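Local coordinates for protein glutathione reductase (Bartonella henselae, PDB 3O0H) that probably reduces glutathione disulfide to glutathione with NADPH, passing electrons through a bound FAD and a redox-active disulfide, at residues S24-S36 / E151-G163. Numbering follows the deposited sequence.
With FAD (flavin-adenine dinucleotide), chain H.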
ATOM      1  N   SER B  24      19.045 -29.090 -40.855  1.00 35.10           N
ATOM      2  CA  SER B  24      18.174 -29.259 -39.657  1.00 34.87           C
ATOM      3  C   SER B  24      18.887 -29.098 -38.286  1.00 32.72           C
ATOM      4  O   SER B  24      19.923 -29.730 -37.997  1.00 33.42           O
ATOM      5  CB  SER B  24      17.515 -30.622 -39.686  1.00 36.33           C
ATOM      6  OG  SER B  24      16.429 -30.630 -38.766  1.00 39.73           O
ATOM      7  N   PHE B  25      18.261 -28.318 -37.413  1.00 29.37           N
ATOM      8  CA  PHE B  25      18.846 -27.972 -36.123  1.00 25.66           C
ATOM      9  C   PHE B  25      18.314 -28.835 -35.012  1.00 24.13           C
ATOM     10  O   PHE B  25      17.181 -29.339 -35.083  1.00 22.27           O
ATOM     11  CB  PHE B  25      18.553 -26.499 -35.837  1.00 24.92           C
ATOM     12  CG  PHE B  25      19.163 -25.566 -36.835  1.00 25.68           C
ATOM     13  CD1 PHE B  25      20.529 -25.426 -36.913  1.00 27.65           C
ATOM     14  CD2 PHE B  25      18.366 -24.865 -37.735  1.00 29.47           C
ATOM     15  CE1 PHE B  25      21.114 -24.585 -37.853  1.00 28.06           C
ATOM     16  CE2 PHE B  25      18.947 -24.010 -38.665  1.00 27.81           C
ATOM     17  CZ  PHE B  25      20.315 -23.864 -38.715  1.00 26.84           C
ATOM     18  N   ASP B  26      19.117 -29.007 -33.954  1.00 21.99           N
ATOM     19  CA  ASP B  26      18.667 -29.819 -32.841  1.00 21.90           C
ATOM     20  C   ASP B  26      17.450 -29.183 -32.168  1.00 20.88           C
ATOM     21  O   ASP B  26      16.571 -29.890 -31.726  1.00 23.09           O
ATOM     22  CB  ASP B  26      19.762 -30.025 -31.772  1.00 22.11           C
ATOM     23  CG  ASP B  26      20.972 -30.776 -32.286  1.00 23.27           C
ATOM     24  OD1 ASP B  26      20.809 -31.733 -33.069  1.00 22.47           O
ATOM     25  OD2 ASP B  26      22.086 -30.362 -31.911  1.00 17.60           O
ATOM     26  N   PHE B  27      17.386 -27.859 -32.107  1.00 18.10           N
ATOM     27  CA  PHE B  27      16.259 -27.151 -31.471  1.00 17.40           C
ATOM     28  C   PHE B  27      15.838 -25.945 -32.300  1.00 17.28           C
ATOM     29  O   PHE B  27      16.651 -25.372 -33.010  1.00 16.90           O
ATOM     30  CB  PHE B  27      16.615 -26.669 -30.051  1.00 15.86           C
ATOM     31  CG  PHE B  27      16.882 -27.748 -29.113  1.00 16.80           C
ATOM     32  CD1 PHE B  27      15.848 -28.328 -28.387  1.00 17.67           C
ATOM     33  CD2 PHE B  27      18.182 -28.226 -28.945  1.00 17.00           C
ATOM     34  CE1 PHE B  27      16.108 -29.378 -27.479  1.00 21.52           C
ATOM     35  CE2 PHE B  27      18.436 -29.313 -28.070  1.00 19.76           C
ATOM     36  CZ  PHE B  27      17.415 -29.877 -27.348  1.00 21.45           C
ATOM     37  N   ASP B  28      14.565 -25.555 -32.173  1.00 17.35           N
ATOM     38  CA  ASP B  28      14.055 -24.335 -32.824  1.00 17.24           C
ATOM     39  C   ASP B  28      14.625 -23.087 -32.131  1.00 16.01           C
ATOM     40  O   ASP B  28      14.918 -22.059 -32.777  1.00 15.15           O
ATOM     41  CB  ASP B  28      12.524 -24.260 -32.782  1.00 17.04           C
ATOM     42  CG  ASP B  28      11.840 -25.393 -33.538  1.00 21.65           C
ATOM     43  OD1 ASP B  28      12.295 -25.731 -34.645  1.00 22.27           O
ATOM     44  OD2 ASP B  28      10.851 -25.925 -32.990  1.00 21.47           O
ATOM     45  N   LEU B  29      14.801 -23.214 -30.815  1.00 15.06           N
ATOM     46  CA  LEU B  29      15.278 -22.149 -29.965  1.00 14.59           C
ATOM     47  C   LEU B  29      16.102 -22.721 -28.829  1.00 13.72           C
ATOM     48  O   LEU B  29      15.661 -23.657 -28.114  1.00 14.24           O
ATOM     49  CB  LEU B  29      14.095 -21.394 -29.364  1.00 14.51           C
ATOM     50  CG  LEU B  29      14.435 -20.284 -28.369  1.00 15.10           C
ATOM     51  CD1 LEU B  29      15.159 -19.146 -29.070  1.00 15.22           C
ATOM     52  CD2 LEU B  29      13.141 -19.805 -27.720  1.00 14.21           C
ATOM     53  N   PHE B  30      17.267 -22.118 -28.632  1.00 13.26           N
ATOM     54  CA  PHE B  30      18.162 -22.401 -27.499  1.00 12.62           C
ATOM     55  C   PHE B  30      18.302 -21.120 -26.710  1.00 12.05           C
ATOM     56  O   PHE B  30      18.794 -20.095 -27.230  1.00 10.71           O
ATOM     57  CB  PHE B  30      19.542 -22.863 -27.971  1.00 12.96           C
ATOM     58  CG  PHE B  30      20.410 -23.461 -26.901  1.00 13.45           C
ATOM     59  CD1 PHE B  30      20.998 -22.662 -25.939  1.00 13.58           C
ATOM     60  CD2 PHE B  30      20.666 -24.839 -26.881  1.00 16.12           C
ATOM     61  CE1 PHE B  30      21.867 -23.205 -24.958  1.00 14.91           C
ATOM     62  CE2 PHE B  30      21.474 -25.386 -25.930  1.00 16.86           C
ATOM     63  CZ  PHE B  30      22.101 -24.558 -24.943  1.00 16.45           C
ATOM     64  N   VAL B  31      17.950 -21.205 -25.432  1.00 12.51           N
ATOM     65  CA  VAL B  31      18.011 -20.042 -24.535  1.00 11.73           C
ATOM     66  C   VAL B  31      19.207 -20.201 -23.603  1.00 12.78           C
ATOM     67  O   VAL B  31      19.341 -21.233 -22.946  1.00 12.13           O
ATOM     68  CB  VAL B  31      16.725 -19.871 -23.761  1.00 12.64           C
ATOM     69  CG1 VAL B  31      16.788 -18.626 -22.803  1.00 11.08           C
ATOM     70  CG2 VAL B  31      15.547 -19.749 -24.737  1.00  8.63           C
ATOM     71  N   ILE B  32      20.048 -19.158 -23.534  1.00 11.74           N
ATOM     72  CA  ILE B  32      21.227 -19.165 -22.669  1.00 12.48           C
ATOM     73  C   ILE B  32      20.929 -18.388 -21.412  1.00 12.13           C
ATOM     74  O   ILE B  32      20.892 -17.178 -21.442  1.00 11.89           O
ATOM     75  CB  ILE B  32      22.507 -18.587 -23.356  1.00 11.53           C
ATOM     76  CG1 ILE B  32      22.731 -19.257 -24.714  1.00 12.18           C
ATOM     77  CG2 ILE B  32      23.768 -18.788 -22.440  1.00 10.79           C
ATOM     78  CD1 ILE B  32      23.855 -18.568 -25.650  1.00 12.08           C
ATOM     79  N   GLY B  33      20.684 -19.119 -20.317  1.00 13.03           N
ATOM     80  CA  GLY B  33      20.408 -18.540 -18.996  1.00 11.73           C
ATOM     81  C   GLY B  33      18.914 -18.670 -18.663  1.00 12.22           C
ATOM     82  O   GLY B  33      18.078 -18.331 -19.453  1.00 11.51           O
ATOM     83  N   SER B  34      18.617 -19.234 -17.498  1.00 13.21           N
ATOM     84  CA  SER B  34      17.269 -19.460 -17.044  0.60 13.94           C
ATOM     85  C   SER B  34      16.891 -18.493 -15.937  1.00 14.27           C
ATOM     86  O   SER B  34      16.329 -18.904 -14.937  1.00 15.95           O
ATOM     87  CB  SER B  34      17.103 -20.906 -16.579  0.60 13.97           C
ATOM     88  OG  SER B  34      15.729 -21.252 -16.467  0.60 14.58           O
ATOM     89  N   GLY B  35      17.190 -17.206 -16.108  1.00 14.31           N
ATOM     90  CA  GLY B  35      16.754 -16.214 -15.128  1.00 13.40           C
ATOM     91  C   GLY B  35      15.415 -15.602 -15.502  1.00 13.82           C
ATOM     92  O   GLY B  35      14.634 -16.192 -16.245  1.00 13.37           O
ATOM     93  N   SER B  36      15.144 -14.406 -14.984  1.00 13.58           N
ATOM     94  CA  SER B  36      13.825 -13.802 -15.133  1.00 13.90           C
ATOM     95  C   SER B  36      13.345 -13.778 -16.604  1.00 14.56           C
ATOM     96  O   SER B  36      12.183 -14.167 -16.909  1.00 12.88           O
ATOM     97  CB  SER B  36      13.812 -12.405 -14.532  1.00 14.27           C
ATOM     98  OG  SER B  36      14.090 -12.478 -13.127  1.00 16.46           O
ATOM     99  N   GLU B 151      29.540 -31.360 -25.118  1.00 23.97           N
ATOM    100  CA  GLU B 151      28.479 -31.625 -26.124  1.00 24.22           C
ATOM    101  C   GLU B 151      28.146 -30.358 -26.919  1.00 22.01           C
ATOM    102  O   GLU B 151      27.992 -29.278 -26.345  1.00 19.75           O
ATOM    103  CB  GLU B 151      27.179 -32.132 -25.459  1.00 25.21           C
ATOM    104  CG  GLU B 151      26.078 -32.573 -26.474  1.00 28.76           C
ATOM    105  CD  GLU B 151      24.807 -33.163 -25.817  1.00 33.49           C
ATOM    106  OE1 GLU B 151      24.624 -33.031 -24.580  1.00 32.39           O
ATOM    107  OE2 GLU B 151      23.976 -33.742 -26.562  1.00 35.30           O
ATOM    108  N   ARG B 152      28.017 -30.506 -28.227  1.00 21.21           N
ATOM    109  CA  ARG B 152      27.588 -29.423 -29.096  1.00 21.44           C
ATOM    110  C   ARG B 152      26.114 -29.595 -29.462  1.00 20.42           C
ATOM    111  O   ARG B 152      25.672 -30.710 -29.657  1.00 20.13           O
ATOM    112  CB  ARG B 152      28.503 -29.385 -30.309  1.00 21.60           C
ATOM    113  CG  ARG B 152      29.848 -28.843 -29.859  1.00 25.21           C
ATOM    114  CD  ARG B 152      30.828 -28.692 -30.949  1.00 26.52           C
ATOM    115  NE  ARG B 152      32.075 -28.125 -30.465  1.00 26.91           N
ATOM    116  CZ  ARG B 152      33.012 -27.662 -31.274  1.00 27.60           C
ATOM    117  NH1 ARG B 152      32.826 -27.705 -32.581  1.00 28.70           N
ATOM    118  NH2 ARG B 152      34.137 -27.146 -30.794  1.00 31.51           N
ATOM    119  N   ILE B 153      25.354 -28.515 -29.385  1.00 19.09           N
ATOM    120  CA  ILE B 153      23.922 -28.487 -29.640  1.00 19.18           C
ATOM    121  C   ILE B 153      23.704 -27.395 -30.665  1.00 18.52           C
ATOM    122  O   ILE B 153      24.171 -26.286 -30.477  1.00 17.65           O
ATOM    123  CB  ILE B 153      23.105 -28.084 -28.359  1.00 19.18           C
ATOM    124  CG1 ILE B 153      23.391 -29.023 -27.165  1.00 22.27           C
ATOM    125  CG2 ILE B 153      21.600 -27.999 -28.672  1.00 19.73           C
ATOM    126  CD1 ILE B 153      22.966 -30.392 -27.395  1.00 23.32           C
ATOM    127  N   SER B 154      22.939 -27.674 -31.718  1.00 17.19           N
ATOM    128  CA  SER B 154      22.622 -26.645 -32.686  1.00 16.80           C
ATOM    129  C   SER B 154      21.207 -26.120 -32.529  1.00 15.89           C
ATOM    130  O   SER B 154      20.316 -26.823 -32.045  1.00 14.26           O
ATOM    131  CB  SER B 154      22.804 -27.149 -34.111  1.00 18.41           C
ATOM    132  OG  SER B 154      21.801 -28.114 -34.401  1.00 19.67           O
ATOM    133  N   ALA B 155      20.997 -24.904 -33.008  1.00 15.13           N
ATOM    134  CA  ALA B 155      19.700 -24.252 -32.884  1.00 15.79           C
ATOM    135  C   ALA B 155      19.463 -23.235 -33.971  1.00 15.49           C
ATOM    136  O   ALA B 155      20.383 -22.530 -34.410  1.00 15.22           O
ATOM    137  CB  ALA B 155      19.545 -23.585 -31.486  1.00 15.93           C
ATOM    138  N   GLU B 156      18.211 -23.151 -34.386  1.00 15.61           N
ATOM    139  CA  GLU B 156      17.842 -22.218 -35.415  1.00 16.95           C
ATOM    140  C   GLU B 156      17.901 -20.806 -34.919  1.00 15.59           C
ATOM    141  O   GLU B 156      18.367 -19.945 -35.642  1.00 17.58           O
ATOM    142  CB  GLU B 156      16.417 -22.495 -35.933  1.00 18.58           C
ATOM    143  CG  GLU B 156      16.021 -21.604 -37.102  1.00 22.41           C
ATOM    144  CD  GLU B 156      14.724 -22.070 -37.784  1.00 31.90           C
ATOM    145  OE1 GLU B 156      14.020 -22.991 -37.264  1.00 33.50           O
ATOM    146  OE2 GLU B 156      14.417 -21.514 -38.865  1.00 38.67           O
ATOM    147  N   LYS B 157      17.331 -20.583 -33.739  1.00 14.88           N
ATOM    148  CA  LYS B 157      17.260 -19.292 -33.085  1.00 14.79           C
ATOM    149  C   LYS B 157      17.964 -19.437 -31.754  1.00 13.57           C
ATOM    150  O   LYS B 157      17.879 -20.478 -31.120  1.00 13.59           O
ATOM    151  CB  LYS B 157      15.826 -18.847 -32.850  1.00 14.80           C
ATOM    152  CG  LYS B 157      15.052 -18.485 -34.107  1.00 17.41           C
ATOM    153  CD  LYS B 157      13.577 -18.142 -33.768  1.00 18.39           C
ATOM    154  CE  LYS B 157      12.738 -17.794 -34.987  1.00 20.10           C
ATOM    155  NZ  LYS B 157      12.819 -18.750 -36.083  1.00 21.09           N
ATOM    156  N   ILE B 158      18.681 -18.405 -31.358  1.00 13.87           N
ATOM    157  CA  ILE B 158      19.364 -18.398 -30.042  1.00 12.74           C
ATOM    158  C   ILE B 158      19.019 -17.119 -29.276  1.00 12.57           C
ATOM    159  O   ILE B 158      19.085 -16.022 -29.859  1.00 13.90           O
ATOM    160  CB  ILE B 158      20.900 -18.578 -30.187  1.00 12.92           C
ATOM    161  CG1 ILE B 158      21.244 -19.940 -30.810  1.00 12.81           C
ATOM    162  CG2 ILE B 158      21.608 -18.504 -28.847  1.00 11.44           C
ATOM    163  CD1 ILE B 158      22.577 -19.952 -31.399  1.00 15.97           C
ATOM    164  N   LEU B 159      18.669 -17.283 -27.984  1.00 11.51           N
ATOM    165  CA  LEU B 159      18.342 -16.173 -27.092  1.00 12.24           C
ATOM    166  C   LEU B 159      19.392 -16.053 -25.991  1.00 11.35           C
ATOM    167  O   LEU B 159      19.594 -16.979 -25.216  1.00 10.87           O
ATOM    168  CB  LEU B 159      16.956 -16.355 -26.440  1.00 12.16           C
ATOM    169  CG  LEU B 159      16.545 -15.243 -25.478  1.00 13.35           C
ATOM    170  CD1 LEU B 159      16.493 -13.861 -26.247  1.00 11.49           C
ATOM    171  CD2 LEU B 159      15.218 -15.553 -24.795  1.00 11.31           C
ATOM    172  N   ILE B 160      20.050 -14.906 -25.958  1.00 10.75           N
ATOM    173  CA  ILE B 160      21.058 -14.599 -24.958  1.00 11.16           C
ATOM    174  C   ILE B 160      20.305 -13.956 -23.788  1.00 11.50           C
ATOM    175  O   ILE B 160      19.733 -12.872 -23.924  1.00 11.19           O
ATOM    176  CB  ILE B 160      22.116 -13.615 -25.458  1.00 11.62           C
ATOM    177  CG1 ILE B 160      22.802 -14.149 -26.734  1.00 12.43           C
ATOM    178  CG2 ILE B 160      23.127 -13.308 -24.315  1.00  9.74           C
ATOM    179  CD1 ILE B 160      23.503 -12.992 -27.626  1.00 11.94           C
ATOM    180  N   ALA B 161      20.321 -14.645 -22.653  1.00 11.92           N
ATOM    181  CA  ALA B 161      19.616 -14.204 -21.425  1.00 11.70           C
ATOM    182  C   ALA B 161      20.523 -14.451 -20.170  1.00 11.48           C
ATOM    183  O   ALA B 161      20.081 -14.977 -19.139  1.00 12.58           O
ATOM    184  CB  ALA B 161      18.243 -14.928 -21.304  1.00 10.62           C
ATOM    185  N   THR B 162      21.773 -14.031 -20.275  1.00 11.30           N
ATOM    186  CA  THR B 162      22.809 -14.366 -19.306  1.00 10.83           C
ATOM    187  C   THR B 162      22.950 -13.411 -18.136  1.00 10.81           C
ATOM    188  O   THR B 162      23.779 -13.652 -17.220  1.00 12.92           O
ATOM    189  CB  THR B 162      24.188 -14.503 -20.018  1.00 11.63           C
ATOM    190  OG1 THR B 162      24.436 -13.327 -20.772  1.00 11.22           O
ATOM    191  CG2 THR B 162      24.140 -15.703 -20.965  1.00 10.91           C
ATOM    192  N   GLY B 163      22.124 -12.386 -18.113  1.00 11.02           N
ATOM    193  CA  GLY B 163      22.069 -11.461 -16.969  1.00 11.79           C
ATOM    194  C   GLY B 163      23.296 -10.577 -16.856  1.00 11.73           C
ATOM    195  O   GLY B 163      23.912 -10.182 -17.879  1.00 10.96           O
TER
HETATM  196  PA  FAD H 500      19.318 -13.321 -14.491  1.00 12.80           P
HETATM  197  O1A FAD H 500      20.510 -12.816 -13.737  1.00 12.38           O
HETATM  198  O2A FAD H 500      18.069 -13.449 -13.661  1.00 12.81           O
HETATM  199  O5B FAD H 500      19.595 -14.719 -15.212  1.00 11.58           O
HETATM  200  C5B FAD H 500      20.773 -15.020 -15.932  1.00 12.86           C
HETATM  201  C4B FAD H 500      20.992 -16.508 -15.745  1.00 11.36           C
HETATM  202  O4B FAD H 500      21.926 -17.010 -16.688  1.00 13.53           O
HETATM  203  C3B FAD H 500      21.523 -16.888 -14.368  1.00 11.40           C
HETATM  204  O3B FAD H 500      20.705 -17.908 -13.787  1.00 14.23           O
HETATM  205  C2B FAD H 500      22.923 -17.411 -14.633  1.00 13.87           C
HETATM  206  O2B FAD H 500      23.250 -18.458 -13.750  1.00 13.57           O
HETATM  207  C1B FAD H 500      22.841 -17.938 -16.025  1.00 12.14           C
HETATM  208  N9A FAD H 500      23.991 -17.868 -16.942  1.00 11.65           N
HETATM  209  C8A FAD H 500      24.774 -16.788 -17.225  1.00  9.30           C
HETATM  210  N7A FAD H 500      25.608 -17.122 -18.222  1.00  9.28           N
HETATM  211  C5A FAD H 500      25.341 -18.416 -18.567  1.00  9.21           C
HETATM  212  C6A FAD H 500      25.816 -19.239 -19.554  1.00 11.56           C
HETATM  213  N6A FAD H 500      26.794 -18.874 -20.397  1.00 11.03           N
HETATM  214  N1A FAD H 500      25.304 -20.509 -19.668  1.00 11.19           N
HETATM  215  C2A FAD H 500      24.296 -20.912 -18.825  1.00 13.23           C
HETATM  216  N3A FAD H 500      23.797 -20.091 -17.871  1.00 12.87           N
HETATM  217  C4A FAD H 500      24.300 -18.850 -17.796  1.00 11.87           C
HETATM  218  N1  FAD H 500      15.382  -6.398  -9.531  1.00 13.72           N
HETATM  219  C2  FAD H 500      14.112  -5.941  -9.242  1.00 11.18           C
HETATM  220  O2  FAD H 500      13.263  -5.693 -10.137  1.00 12.68           O
HETATM  221  N3  FAD H 500      13.759  -5.758  -7.964  1.00 12.28           N
HETATM  222  C4  FAD H 500      14.605  -6.044  -6.905  1.00 14.17           C
HETATM  223  O4  FAD H 500      14.160  -5.879  -5.761  1.00 13.93           O
HETATM  224  C4X FAD H 500      15.891  -6.506  -7.186  1.00 11.92           C
HETATM  225  N5  FAD H 500      16.771  -6.824  -6.188  1.00 14.92           N
HETATM  226  C5X FAD H 500      18.026  -7.323  -6.536  1.00 11.58           C
HETATM  227  C6  FAD H 500      18.907  -7.621  -5.511  1.00 11.57           C
HETATM  228  C7  FAD H 500      20.167  -8.134  -5.792  1.00 12.69           C
HETATM  229  C7M FAD H 500      21.090  -8.459  -4.631  1.00 14.26           C
HETATM  230  C8  FAD H 500      20.541  -8.352  -7.103  1.00 10.10           C
HETATM  231  C8M FAD H 500      21.923  -8.872  -7.439  1.00 10.35           C
HETATM  232  C9  FAD H 500      19.671  -8.029  -8.139  1.00  9.20           C
HETATM  233  C9A FAD H 500      18.406  -7.505  -7.852  1.00  8.53           C
HETATM  234  N10 FAD H 500      17.500  -7.178  -8.846  1.00 12.23           N
HETATM  235  C10 FAD H 500      16.254  -6.708  -8.517  1.00 12.02           C
HETATM  236  C1' FAD H 500      17.820  -7.326 -10.281  1.00 10.35           C
HETATM  237  C2' FAD H 500      17.297  -8.598 -10.900  1.00 12.33           C
HETATM  238  O2' FAD H 500      17.883  -9.699 -10.233  1.00 12.21           O
HETATM  239  C3' FAD H 500      17.690  -8.604 -12.354  1.00 10.98           C
HETATM  240  O3' FAD H 500      17.374  -7.398 -13.025  1.00 12.45           O
HETATM  241  C4' FAD H 500      17.113  -9.819 -13.049  1.00 13.31           C
HETATM  242  O4' FAD H 500      17.540 -10.989 -12.346  1.00 14.55           O
HETATM  243  C5' FAD H 500      17.602  -9.905 -14.489  1.00 11.45           C
HETATM  244  O5' FAD H 500      16.994 -11.029 -15.163  1.00 11.35           O
HETATM  245  P   FAD H 500      17.852 -11.686 -16.350  1.00 10.72           P
HETATM  246  O1P FAD H 500      17.015 -12.726 -17.061  1.00 14.03           O
HETATM  247  O2P FAD H 500      18.378 -10.596 -17.258  1.00 10.01           O
HETATM  248  O3P FAD H 500      19.169 -12.314 -15.731  1.00 10.76           O
HETATM  249  O   HOH W   1      22.683 -29.737 -36.381  1.00 22.27           O
HETATM  250  O   HOH W   2      24.397 -31.150 -32.735  1.00 18.50           O
HETATM  251  O   HOH W   3      12.992 -21.258 -34.619  1.00 17.92           O
HETATM  252  O   HOH W   4      17.620 -15.190 -17.955  1.00  6.30           O
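Ser154 sets OG between its backbone N and carbonyl carbon (chi1 69°), which puts the hydroxyl oxygen where Asp26 N can donate to it. Asp26 in turn keeps CG beside its own backbone N (chi1 -63°), and OD2 swings back to Ser154. Two bonds result: Asp26 N to Ser154 OG at 2.9 Å, and Ser154 N to Asp26 OD2 at 2.8 Å. The second is almost straight at hydrogen, 173°, but meets the carboxylate on its anti side, out of its plane. Water also donates to OD2.

The Phe25 ring lies over the peptide between Ala155 and Glu156. The CA of Glu156 makes a CH-pi contact, 3.9 Å from the ring centroid. His142 stacks on the same ring. Ile153 pushes CG2 against the ring edges of both Phe27 (CD2, 3.4 Å) and Phe30. Ala155 CB packs on Phe30 CB.

Beyond the corner the two chains run parallel as neighbouring strands. Phe30 N bonds to Lys157 O, Leu159 N to Phe30 O, and Ile32 N to Leu159 O, the last at 2.8 Å and nearly linear. Val31 and Leu159 lie side by side, packed against helix 36-47. Ile32 and Thr162 also point the same way, and their CG2 methyls are tight at 3.4 Å, beside the FAD adenine.

Strand 27-32 is the middle strand of the parallel sheet of the FAD-binding Rossmann-type fold, and 158-160 is its neighbour. Gly33 and Gly35 fit its GxGxxG turn, and Gly33 CA comes within 3.2 Å of FAD O4B. A water lies close to both Ala161 O and FAD O1P. Near the corner, Asp28 OD1 and Glu156 OE1, 4.2 Å apart, may repel mildly; Asp28 OD2 takes Arg51 N, and a water links Lys157 NZ to Asp28 O and, weakly, Glu156 OE1. The contact thus grades from a solvated polar clasp to an apolar, backbone-bonded end that brings both chains to the dinucleotide.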